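Local atomic coordinates of response regulator receiver protein (Dyadobacter fermentans, PDB entry 4XLT), a protein that probably acts as a phosphoacceptor receiver in two-component signalling, its activity probably switched by phosphorylation. Residues 6-9 and 15-18; 36-41 and 69-74; 43-48 and 76-81. One frame throughout, in Å; residues are numbered along the deposited sequence.

Overall arrangement
All three contacts lie in one CheY-like receiver domain, a five-stranded parallel sheet flanked by helices. Interaction 1 comes first along the chain and joins strand 4-9 to helix 13-25. Interactions 2 and 3 follow and cross each other in sequence: both use helix 38-46, which meets helix 68-75 in one and the 76-81 segment just after that helix in the other. Their centres lie about 11 Å apart, and that of interaction 1 about 14 Å from interaction 2 and about 19 Å from interaction 3. Strand 4-9 connects the set, since Ile-8 faces helix 13-25 while Ile-7 and Val-9 pack on helix 38-46. Strand 54-60, next to strand 4-9, ends at Asp-60, the predicted phosphorylation site.

Interaction 1 (6-9 and 15-18); sequences FIIV and DLFT
Strand 6-9 and helical turn 15-18 come closest at Ile-8 and Leu-16, whose CA atoms are 6.9 Å apart, a spacing filled mainly by their side chains. They are the first strand and helix of a beta-alpha-beta unit, completed by strand 31-35, with which the CheY-like receiver fold opens. Ile-8 points at the helix, whereas Val-9 turns to the other side of the sheet. The contact is narrow and buried, and rests on one methyl of each residue: Ile-8 CG2 meets Leu-16 CD1 at 3.6 Å. This CG2 branch of Ile-8 stands anti to the backbone N. Leu-16 leaves the helix obliquely, but with CG anti to its backbone N (chi1 -167°) its end swings back over the strand. The two side chains slide past each other in opposite directions rather than meeting end on, and CD1 thereby settles beside the base of the isoleucine, 3.9 Å from Ile-8 CB. Around them, Gln-19 and Leu-23 of the same helix and Val-32 of strand 31-35 also touch Ile-8, and Thr-34 touches Leu-16, so the pair lies in the layer between helix and sheet. The leucine methyl reaches the strand backbone too: Leu-16 CD1 is 3.7 Å from the carbonyl oxygen Ile-8 O.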
loop_
_atom_site.group_PDB
_atom_site.type_symbol
_atom_site.label_atom_id
_atom_site.label_comp_id
_atom_site.label_asym_id
_atom_site.label_seq_id
_atom_site.Cartn_x
_atom_site.Cartn_y
_atom_site.Cartn_z
ATOM N N PHE A 6 -13.181 -16.207 1.214
ATOM C CA PHE A 6 -12.483 -16.507 2.454
ATOM C C PHE A 6 -11.393 -17.543 2.238
ATOM O O PHE A 6 -11.611 -18.579 1.613
ATOM C CB PHE A 6 -13.462 -16.989 3.523
ATOM C CG PHE A 6 -14.071 -15.878 4.331
ATOM C CD1 PHE A 6 -15.035 -15.053 3.780
ATOM C CD2 PHE A 6 -13.681 -15.663 5.644
ATOM C CE1 PHE A 6 -15.605 -14.032 4.522
ATOM C CE2 PHE A 6 -14.243 -14.644 6.392
ATOM C CZ PHE A 6 -15.207 -13.827 5.830
ATOM N N ILE A 7 -10.212 -17.240 2.757
ATOM C CA ILE A 7 -9.088 -18.157 2.699
ATOM C C ILE A 7 -8.645 -18.499 4.112
ATOM O O ILE A 7 -8.270 -17.617 4.882
ATOM C CB ILE A 7 -7.913 -17.555 1.913
ATOM C CG1 ILE A 7 -8.337 -17.264 0.471
ATOM C CG2 ILE A 7 -6.709 -18.487 1.951
ATOM C CD1 ILE A 7 -7.284 -16.560 -0.349
ATOM N N ILE A 8 -8.708 -19.779 4.459
ATOM C CA ILE A 8 -8.272 -20.221 5.775
ATOM C C ILE A 8 -6.945 -20.956 5.658
ATOM O O ILE A 8 -6.782 -21.832 4.808
ATOM C CB ILE A 8 -9.314 -21.134 6.449
ATOM C CG1 ILE A 8 -10.711 -20.523 6.336
ATOM C CG2 ILE A 8 -8.954 -21.367 7.908
ATOM C CD1 ILE A 8 -11.819 -21.423 6.856
ATOM N N VAL A 9 -5.993 -20.576 6.506
ATOM C CA VAL A 9 -4.675 -21.201 6.536
ATOM C C VAL A 9 -4.407 -21.747 7.932
ATOM O O VAL A 9 -4.157 -20.984 8.865
ATOM C CB VAL A 9 -3.558 -20.208 6.148
ATOM C CG1 VAL A 9 -2.227 -20.933 6.019
ATOM C CG2 VAL A 9 -3.906 -19.492 4.853
ATOM N N ASP A 15 -9.368 -28.149 12.768
ATOM C CA ASP A 15 -9.733 -26.736 12.852
ATOM C C ASP A 15 -10.043 -26.160 11.474
ATOM O O ASP A 15 -10.956 -25.349 11.329
ATOM C CB ASP A 15 -8.620 -25.917 13.516
ATOM C CG ASP A 15 -8.450 -26.246 14.987
ATOM O OD1 ASP A 15 -9.378 -26.839 15.579
ATOM O OD2 ASP A 15 -7.391 -25.904 15.555
ATOM N N LEU A 16 -9.286 -26.588 10.467
ATOM C CA LEU A 16 -9.459 -26.097 9.104
ATOM C C LEU A 16 -10.866 -26.364 8.571
ATOM O O LEU A 16 -11.566 -25.440 8.157
ATOM C CB LEU A 16 -8.422 -26.735 8.178
ATOM C CG LEU A 16 -8.260 -26.111 6.793
ATOM C CD1 LEU A 16 -7.818 -24.662 6.908
ATOM C CD2 LEU A 16 -7.263 -26.904 5.968
ATOM N N PHE A 17 -11.275 -27.628 8.591
ATOM C CA PHE A 17 -12.583 -28.019 8.074
ATOM C C PHE A 17 -13.726 -27.516 8.950
ATOM O O PHE A 17 -14.785 -27.148 8.443
ATOM C CB PHE A 17 -12.665 -29.538 7.928
ATOM C CG PHE A 17 -11.930 -30.067 6.731
ATOM C CD1 PHE A 17 -12.565 -30.159 5.503
ATOM C CD2 PHE A 17 -10.606 -30.460 6.829
ATOM C CE1 PHE A 17 -11.893 -30.641 4.394
ATOM C CE2 PHE A 17 -9.929 -30.943 5.723
ATOM C CZ PHE A 17 -10.573 -31.033 4.506
ATOM N N THR A 18 -13.508 -27.501 10.263
ATOM C CA THR A 18 -14.515 -27.006 11.197
ATOM C C THR A 18 -14.821 -25.535 10.942
ATOM O O THR A 18 -15.984 -25.137 10.871
ATOM C CB THR A 18 -14.066 -27.178 12.660
ATOM O OG1 THR A 18 -13.893 -28.572 12.946
ATOM C CG2 THR A 18 -15.103 -26.598 13.608
#

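Interaction 2 (36-41 and 69-74); sequences NSAQAA and FEFTEH
The bond from Ala-41 N to Ser-37 O, 3.1 Å long, closes the first turn of helix 38-46 and sets Ala-38 and Ala-41 on the side that meets Phe-71. Ser-37 is the N-cap of this helix, and its hydroxyl oxygen also accepts from Ala-40 N, although that capping bond is weak: Ser-37 OG to Ala-40 N is 3.4 Å. The side chains that meet across the contact are all apolar, and a single aromatic ring carries it. Phe-71 points from helix 68-75 at its neighbour, with CG anti to the backbone N (chi1 177°), which lays the ring along the flank of helix 38-46, its CD1-CE1 edge turned to the alanines. Both alanines meet the edge of that ring and neither covers a face. Ala-38 CB lies in the ring plane, 3.6 Å from Phe-71 CD1. One turn on, Ala-41 CB approaches the next rim atom, Phe-71 CE1, at 3.8 Å, again near the plane. The same atom, Phe-71 CE1, is 3.9 Å from the backbone oxygen Ala-38 O. The short alanine side chains let the backbones draw close, Ala-38 CA and Phe-71 CA being 6.2 Å apart. With Phe-71 replaced by an alanine, the methyls of Ala-38 and Ala-41 would probably lose the ring edge they pack on, and a gap is likely to open between the helices. Ile-42 of helix 38-46 also touches the ring, and Leu-45 approaches its far end. On the sheet side, Ala-41 packs against Val-9 of strand 4-9 and Phe-35 of strand 31-35, so the contact lies where helices 38-46 and 68-75 come together beside the parallel sheet.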
loop_
_atom_site.group_PDB
_atom_site.type_symbol
_atom_site.label_atom_id
_atom_site.label_comp_id
_atom_site.label_asym_id
_atom_site.label_seq_id
_atom_site.Cartn_x
_atom_site.Cartn_y
_atom_site.Cartn_z
ATOM N N ASN A 36 -3.682 -26.172 4.079
ATOM C CA ASN A 36 -3.082 -26.871 5.205
ATOM C C ASN A 36 -1.633 -26.440 5.420
ATOM O O ASN A 36 -1.001 -26.816 6.408
ATOM C CB ASN A 36 -3.163 -28.383 4.982
ATOM C CG ASN A 36 -2.922 -29.177 6.248
ATOM O OD1 ASN A 36 -3.027 -28.647 7.354
ATOM N ND2 ASN A 36 -2.604 -30.458 6.094
ATOM N N SER A 37 -1.114 -25.648 4.486
ATOM C CA SER A 37 0.267 -25.178 4.558
ATOM C C SER A 37 0.414 -23.754 4.029
ATOM O O SER A 37 -0.274 -23.353 3.088
ATOM C CB SER A 37 1.189 -26.115 3.779
ATOM O OG SER A 37 0.819 -26.160 2.413
ATOM N N ALA A 38 1.323 -23.003 4.642
ATOM C CA ALA A 38 1.610 -21.636 4.230
ATOM C C ALA A 38 2.111 -21.577 2.792
ATOM O O ALA A 38 1.773 -20.657 2.049
ATOM C CB ALA A 38 2.630 -21.005 5.172
ATOM N N GLN A 39 2.918 -22.560 2.407
ATOM C CA GLN A 39 3.467 -22.621 1.057
ATOM C C GLN A 39 2.359 -22.667 0.010
ATOM O O GLN A 39 2.345 -21.867 -0.927
ATOM C CB GLN A 39 4.387 -23.835 0.907
ATOM C CG GLN A 39 4.881 -24.079 -0.517
ATOM C CD GLN A 39 5.783 -22.969 -1.033
ATOM O OE1 GLN A 39 6.421 -22.256 -0.258
ATOM N NE2 GLN A 39 5.836 -22.818 -2.353
ATOM N N ALA A 40 1.429 -23.602 0.181
ATOM C CA ALA A 40 0.306 -23.750 -0.737
ATOM C C ALA A 40 -0.579 -22.504 -0.741
ATOM O O ALA A 40 -1.121 -22.120 -1.776
ATOM C CB ALA A 40 -0.511 -24.980 -0.376
ATOM N N ALA A 41 -0.725 -21.880 0.423
ATOM C CA ALA A 41 -1.465 -20.630 0.532
ATOM C C ALA A 41 -0.755 -19.511 -0.231
ATOM O O ALA A 41 -1.379 -18.763 -0.986
ATOM C CB ALA A 41 -1.643 -20.249 1.992
ATOM N N PHE A 69 4.204 -15.551 11.576
ATOM C CA PHE A 69 5.076 -14.403 11.347
ATOM C C PHE A 69 6.206 -14.730 10.374
ATOM O O PHE A 69 7.133 -13.940 10.194
ATOM C CB PHE A 69 5.635 -13.893 12.675
ATOM C CG PHE A 69 4.572 -13.562 13.682
ATOM C CD1 PHE A 69 3.675 -12.532 13.446
ATOM C CD2 PHE A 69 4.460 -14.283 14.858
ATOM C CE1 PHE A 69 2.690 -12.227 14.365
ATOM C CE2 PHE A 69 3.477 -13.982 15.782
ATOM C CZ PHE A 69 2.589 -12.954 15.533
ATOM N N GLU A 70 6.124 -15.905 9.758
ATOM C CA GLU A 70 6.957 -16.222 8.606
ATOM C C GLU A 70 6.093 -16.143 7.355
ATOM O O GLU A 70 6.575 -15.819 6.269
ATOM C CB GLU A 70 7.595 -17.607 8.735
ATOM C CG GLU A 70 8.656 -17.719 9.820
ATOM C CD GLU A 70 8.084 -18.109 11.173
ATOM O OE1 GLU A 70 8.628 -19.044 11.797
ATOM O OE2 GLU A 70 7.099 -17.480 11.614
ATOM N N PHE A 71 4.808 -16.438 7.522
ATOM C CA PHE A 71 3.846 -16.323 6.434
ATOM C C PHE A 71 3.714 -14.874 5.986
ATOM O O PHE A 71 3.629 -14.591 4.792
ATOM C CB PHE A 71 2.478 -16.866 6.858
ATOM C CG PHE A 71 1.413 -16.725 5.804
ATOM C CD1 PHE A 71 1.185 -17.742 4.895
ATOM C CD2 PHE A 71 0.639 -15.574 5.723
ATOM C CE1 PHE A 71 0.208 -17.618 3.924
ATOM C CE2 PHE A 71 -0.338 -15.443 4.751
ATOM C CZ PHE A 71 -0.554 -16.469 3.851
ATOM N N THR A 72 3.686 -13.959 6.951
ATOM C CA THR A 72 3.519 -12.542 6.654
ATOM C C THR A 72 4.710 -11.986 5.887
ATOM O O THR A 72 4.567 -11.045 5.108
ATOM C CB THR A 72 3.318 -11.711 7.934
ATOM O OG1 THR A 72 4.361 -12.013 8.871
ATOM C CG2 THR A 72 1.966 -12.021 8.554
ATOM N N GLU A 73 5.882 -12.571 6.106
ATOM C CA GLU A 73 7.082 -12.139 5.402
ATOM C C GLU A 73 6.959 -12.442 3.913
ATOM O O GLU A 73 7.291 -11.605 3.073
ATOM C CB GLU A 73 8.327 -12.810 5.982
ATOM C CG GLU A 73 8.551 -12.514 7.452
ATOM C CD GLU A 73 9.958 -12.847 7.898
ATOM O OE1 GLU A 73 10.881 -12.746 7.062
ATOM O OE2 GLU A 73 10.140 -13.211 9.079
ATOM N N HIS A 74 6.478 -13.639 3.596
ATOM C CA HIS A 74 6.212 -14.007 2.212
ATOM C C HIS A 74 5.004 -13.255 1.673
ATOM O O HIS A 74 4.945 -12.930 0.490
ATOM C CB HIS A 74 5.998 -15.512 2.087
ATOM C CG HIS A 74 7.266 -16.303 2.161
ATOM N ND1 HIS A 74 8.121 -16.436 1.089
ATOM C CD2 HIS A 74 7.827 -16.995 3.180
ATOM C CE1 HIS A 74 9.153 -17.179 1.443
ATOM N NE2 HIS A 74 9.000 -17.531 2.707
#

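Interaction 3 (43-48 and 76-81); sequences DHLRSQ and GMLPEA
The guanidinium of Arg-46 is met obliquely by the methyl of Met-77, a selenomethionine in this structure, with Arg-46 NH2 and Met-77 CE 3.3 Å apart. The other flat group, the His-44 ring, has Gln-48 NE2 over one face, 3.0 Å above the plane and displaced toward the rim; Phe-35 of strand 31-35 also meets this ring, the planes at about 35°. That amide is held by the backbone: Gln-48 NE2 donates to His-44 O at 3.0 Å. His-44 O is gripped three times, since Ser-47 OG donates to it at 2.7 Å and Ser-47 N binds it as well. Both side-chain donors are tilted out of the carbonyl plane, the hydroxyl by 28° and the amide by 34°.

The buried part of the contact is the pair Leu-45 and Leu-78, and the two methyls of Leu-78 divide their partners. Leu-78 CD1 reaches Leu-45, 3.7 Å from its CB and a little farther from its CD1, while Leu-78 CD2 packs on the arginine stem, 3.8 Å from Arg-46 CG. Leu-78 crosses both side chains at about a right angle. From that stem Arg-46 runs out extended from CG to NE, carrying its charge past Leu-78 to Met-77 and to Glu-104 of the second subunit, with which NH1 forms a salt bridge. Glu-80 forms another, with Arg-83 of that subunit, so the 76-81 segment also belongs to the subunit interface. Within the chain, Leu-45 packs on Ile-7 of strand 4-9 and Tyr-75 of helix 68-75, which places the contact between the C-terminal part of helix 38-46 and the link from helix 68-75 to helix 80-83.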
loop_
_atom_site.group_PDB
_atom_site.type_symbol
_atom_site.label_atom_id
_atom_site.label_comp_id
_atom_site.label_asym_id
_atom_site.label_seq_id
_atom_site.Cartn_x
_atom_site.Cartn_y
_atom_site.Cartn_z
ATOM N N ASP A 43 1.500 -19.879 -2.626
ATOM C CA ASP A 43 1.472 -20.251 -4.039
ATOM C C ASP A 43 0.185 -19.795 -4.721
ATOM O O ASP A 43 0.222 -19.247 -5.820
ATOM C CB ASP A 43 1.632 -21.765 -4.207
ATOM C CG ASP A 43 3.035 -22.245 -3.893
ATOM O OD1 ASP A 43 3.957 -21.404 -3.853
ATOM O OD2 ASP A 43 3.214 -23.465 -3.693
ATOM N N HIS A 44 -0.948 -20.028 -4.066
ATOM C CA HIS A 44 -2.234 -19.603 -4.607
ATOM C C HIS A 44 -2.319 -18.084 -4.738
ATOM O O HIS A 44 -2.833 -17.565 -5.731
ATOM C CB HIS A 44 -3.380 -20.111 -3.735
ATOM C CG HIS A 44 -4.703 -19.495 -4.067
ATOM N ND1 HIS A 44 -5.288 -18.523 -3.286
ATOM C CD2 HIS A 44 -5.547 -19.701 -5.107
ATOM C CE1 HIS A 44 -6.439 -18.160 -3.824
ATOM N NE2 HIS A 44 -6.618 -18.861 -4.930
ATOM N N LEU A 45 -1.811 -17.373 -3.737
ATOM C CA LEU A 45 -1.853 -15.914 -3.746
ATOM C C LEU A 45 -0.965 -15.323 -4.842
ATOM O O LEU A 45 -1.292 -14.294 -5.425
ATOM C CB LEU A 45 -1.442 -15.361 -2.379
ATOM C CG LEU A 45 -2.437 -15.607 -1.241
ATOM C CD1 LEU A 45 -1.885 -15.109 0.085
ATOM C CD2 LEU A 45 -3.768 -14.943 -1.551
ATOM N N ARG A 46 0.150 -15.985 -5.132
ATOM C CA ARG A 46 1.081 -15.493 -6.142
ATOM C C ARG A 46 0.508 -15.590 -7.553
ATOM O O ARG A 46 1.034 -14.980 -8.484
ATOM C CB ARG A 46 2.405 -16.256 -6.065
ATOM C CG ARG A 46 3.317 -15.789 -4.945
ATOM C CD ARG A 46 4.506 -16.718 -4.766
ATOM N NE ARG A 46 5.394 -16.259 -3.702
ATOM C CZ ARG A 46 6.378 -16.986 -3.181
ATOM N NH1 ARG A 46 6.603 -18.217 -3.620
ATOM N NH2 ARG A 46 7.133 -16.483 -2.214
ATOM N N SER A 47 -0.568 -16.353 -7.710
ATOM C CA SER A 47 -1.198 -16.506 -9.016
ATOM C C SER A 47 -2.379 -15.551 -9.185
ATOM O O SER A 47 -3.017 -15.522 -10.236
ATOM C CB SER A 47 -1.657 -17.953 -9.226
ATOM O OG SER A 47 -2.723 -18.287 -8.355
ATOM N N GLN A 48 -2.660 -14.764 -8.150
ATOM C CA GLN A 48 -3.790 -13.841 -8.183
ATOM C C GLN A 48 -3.382 -12.462 -8.689
ATOM O O GLN A 48 -2.225 -12.062 -8.572
ATOM C CB GLN A 48 -4.419 -13.715 -6.794
ATOM C CG GLN A 48 -4.770 -15.043 -6.142
ATOM C CD GLN A 48 -5.749 -15.859 -6.962
ATOM O OE1 GLN A 48 -6.775 -15.351 -7.414
ATOM N NE2 GLN A 48 -5.434 -17.134 -7.159
ATOM N N GLY A 76 4.144 -10.201 2.524
ATOM C CA GLY A 76 4.573 -8.840 2.260
ATOM C C GLY A 76 5.281 -8.701 0.925
ATOM O O GLY A 76 5.488 -7.589 0.437
HETATM N N MSE A 77 5.651 -9.834 0.336
HETATM C CA MSE A 77 6.330 -9.858 -0.958
HETATM C C MSE A 77 5.344 -9.798 -2.128
HETATM O O MSE A 77 5.724 -9.478 -3.253
HETATM C CB MSE A 77 7.209 -11.107 -1.072
HETATM C CG MSE A 77 8.516 -11.022 -0.296
HETATM SE SE MSE A 77 9.458 -12.732 -0.151
HETATM C CE MSE A 77 8.746 -13.614 -1.739
ATOM N N LEU A 78 4.079 -10.106 -1.859
ATOM C CA LEU A 78 3.033 -9.983 -2.870
ATOM C C LEU A 78 2.898 -8.533 -3.328
ATOM O O LEU A 78 3.201 -7.614 -2.568
ATOM C CB LEU A 78 1.697 -10.491 -2.325
ATOM C CG LEU A 78 1.648 -11.978 -1.978
ATOM C CD1 LEU A 78 0.366 -12.310 -1.230
ATOM C CD2 LEU A 78 1.779 -12.821 -3.241
ATOM N N PRO A 79 2.455 -8.323 -4.579
ATOM C CA PRO A 79 2.266 -6.957 -5.080
ATOM C C PRO A 79 1.245 -6.204 -4.244
ATOM O O PRO A 79 0.279 -6.806 -3.783
ATOM C CB PRO A 79 1.758 -7.171 -6.510
ATOM C CG PRO A 79 2.228 -8.544 -6.880
ATOM C CD PRO A 79 2.168 -9.334 -5.611
ATOM N N GLU A 80 1.461 -4.909 -4.042
ATOM C CA GLU A 80 0.577 -4.110 -3.204
ATOM C C GLU A 80 -0.849 -4.079 -3.757
ATOM O O GLU A 80 -1.816 -3.968 -3.003
ATOM C CB GLU A 80 1.136 -2.690 -3.055
ATOM C CG GLU A 80 2.457 -2.646 -2.292
ATOM C CD GLU A 80 3.089 -1.263 -2.240
ATOM O OE1 GLU A 80 2.705 -0.385 -3.043
ATOM O OE2 GLU A 80 3.981 -1.057 -1.390
ATOM N N ALA A 81 -0.975 -4.199 -5.073
ATOM C CA ALA A 81 -2.277 -4.152 -5.724
ATOM C C ALA A 81 -3.166 -5.338 -5.347
ATOM O O ALA A 81 -4.392 -5.224 -5.368
ATOM C CB ALA A 81 -2.106 -4.086 -7.229
#